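Side-chain contact in putative peptide ABC-transport system periplasmic peptide-binding protein (PDB 4OEV), which binds nickel outside the cytoplasm, here with oxalate in the same pocket, and probably delivers it to an ABC-type importer: residues A215-V219 with S220-I224. Sequence-based numbering, arbitrary orientation.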
loop_
_atom_site.group_PDB
_atom_site.type_symbol
_atom_site.label_atom_id
_atom_site.label_comp_id
_atom_site.label_asym_id
_atom_site.label_seq_id
_atom_site.Cartn_x
_atom_site.Cartn_y
_atom_site.Cartn_z
ATOM N N ALA A 215 13.750 3.645 -12.132
ATOM C CA ALA A 215 13.367 2.642 -11.124
ATOM C C ALA A 215 13.480 3.243 -9.729
ATOM O O ALA A 215 14.287 4.176 -9.507
ATOM C CB ALA A 215 14.228 1.411 -11.220
ATOM N N LEU A 216 12.708 2.724 -8.771
ATOM C CA LEU A 216 13.013 3.049 -7.363
ATOM C C LEU A 216 14.156 2.142 -6.928
ATOM O O LEU A 216 14.130 0.928 -7.193
ATOM C CB LEU A 216 11.827 2.830 -6.420
ATOM C CG LEU A 216 10.598 3.646 -6.740
ATOM C CD1 LEU A 216 9.484 3.298 -5.671
ATOM C CD2 LEU A 216 10.958 5.095 -6.732
ATOM N N ILE A 217 15.143 2.731 -6.266
ATOM C CA ILE A 217 16.366 2.010 -5.882
ATOM C C ILE A 217 16.644 2.046 -4.372
ATOM O O ILE A 217 16.712 3.124 -3.762
ATOM C CB ILE A 217 17.596 2.593 -6.620
ATOM C CG1 ILE A 217 17.426 2.471 -8.126
ATOM C CG2 ILE A 217 18.892 1.890 -6.147
ATOM C CD1 ILE A 217 17.197 1.034 -8.629
ATOM N N ASP A 218 16.818 0.875 -3.763
ATOM C CA ASP A 218 17.142 0.837 -2.337
ATOM C C ASP A 218 18.364 1.672 -1.957
ATOM O O ASP A 218 19.353 1.736 -2.695
ATOM C CB ASP A 218 17.390 -0.583 -1.866
ATOM C CG ASP A 218 17.461 -0.653 -0.366
ATOM O OD1 ASP A 218 18.544 -0.899 0.196
ATOM O OD2 ASP A 218 16.402 -0.441 0.262
ATOM N N VAL A 219 18.291 2.295 -0.783
ATOM C CA VAL A 219 19.357 3.150 -0.297
ATOM C C VAL A 219 20.703 2.397 -0.281
ATOM O O VAL A 219 21.756 3.012 -0.458
ATOM C CB VAL A 219 18.993 3.706 1.112
ATOM C CG1 VAL A 219 18.860 2.575 2.131
ATOM C CG2 VAL A 219 20.007 4.692 1.586
ATOM N N SER A 220 20.675 1.068 -0.172
ATOM C CA SER A 220 21.911 0.289 -0.113
ATOM C C SER A 220 22.665 0.277 -1.434
ATOM O O SER A 220 23.840 -0.121 -1.496
ATOM C CB SER A 220 21.630 -1.147 0.304
ATOM O OG SER A 220 20.980 -1.863 -0.737
ATOM N N LEU A 221 21.998 0.728 -2.487
ATOM C CA LEU A 221 22.558 0.656 -3.822
ATOM C C LEU A 221 22.778 2.018 -4.445
ATOM O O LEU A 221 23.255 2.086 -5.567
ATOM C CB LEU A 221 21.642 -0.178 -4.724
ATOM C CG LEU A 221 21.555 -1.654 -4.339
ATOM C CD1 LEU A 221 20.300 -2.313 -4.901
ATOM C CD2 LEU A 221 22.803 -2.402 -4.805
ATOM N N LEU A 222 22.484 3.096 -3.711
ATOM C CA LEU A 222 22.477 4.448 -4.299
ATOM C C LEU A 222 23.882 4.952 -4.594
ATOM O O LEU A 222 24.105 5.855 -5.443
ATOM C CB LEU A 222 21.782 5.429 -3.370
ATOM C CG LEU A 222 20.255 5.449 -3.428
ATOM C CD1 LEU A 222 19.723 6.589 -2.566
ATOM C CD2 LEU A 222 19.709 5.498 -4.884
ATOM N N ASN A 223 24.843 4.362 -3.908
ATOM C CA ASN A 223 26.207 4.824 -4.106
ATOM C C ASN A 223 26.676 4.678 -5.555
ATOM O O ASN A 223 27.486 5.477 -6.024
ATOM C CB ASN A 223 27.190 4.079 -3.178
ATOM C CG ASN A 223 27.108 4.539 -1.731
ATOM O OD1 ASN A 223 26.231 5.325 -1.359
ATOM N ND2 ASN A 223 28.062 4.063 -0.900
ATOM N N ILE A 224 26.196 3.677 -6.284
ATOM C CA ILE A 224 26.683 3.581 -7.649
ATOM C C ILE A 224 25.993 4.567 -8.613
ATOM O O ILE A 224 26.344 4.575 -9.792
ATOM C CB ILE A 224 26.558 2.164 -8.218
ATOM C CG1 ILE A 224 25.087 1.803 -8.432
ATOM C CG2 ILE A 224 27.240 1.164 -7.292
ATOM C CD1 ILE A 224 24.906 0.574 -9.300
#
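Asp218 swings its carboxylate to the side opposite its own amide nitrogen (chi1 -169°), while Ser220 tucks OG between its N and carbonyl carbon (chi1 71°), and the carboxylate and the hydroxyl converge two residues apart in an Asx turn. Asp218 OD1 takes both donors of Ser220. Ser220 OG reaches Asp218 OD1 at 2.8 Å on the anti lone pair, directed away from the other carboxylate oxygen, whereas Ser220 N, 2.9 Å from the same Asp218 OD1, comes from above the carboxylate plane, 54° out of it. Two donors on one oxygen should restrict rotation of the carboxylate, even at this solvent-exposed serine.

The same aspartate also begins a type I beta turn, in which Leu221 N donates to Asp218 O over 2.8 Å. A second turn follows one residue later, closed by a weak bond of 3.3 Å from Leu222 N to Val219 O. Together the turns take the chain from strand 214-216 of the antiparallel sheet to helix 223-226, in a periplasmic solute-binding protein of family 5. The Asx turn faces the start of helix 342-357, where Pro342 touches both Asp218 and Ser220, and the Asp218 side chain lies about 13 Å from the bound oxalate, away from the metal site.

Buried Ile217 and Leu222 both touch Val465 of strand 454-467, and helix 200-208 lies against Ile217 through Ala203. The side chains of Leu221 and Ile217 cross at about a right angle. The isoleucine's gamma-branch methyl, anti to the backbone N, does the touching: Ile217 CG2 rests 3.7 Å from Leu221 CB and 3.9 Å from Leu222 CD2.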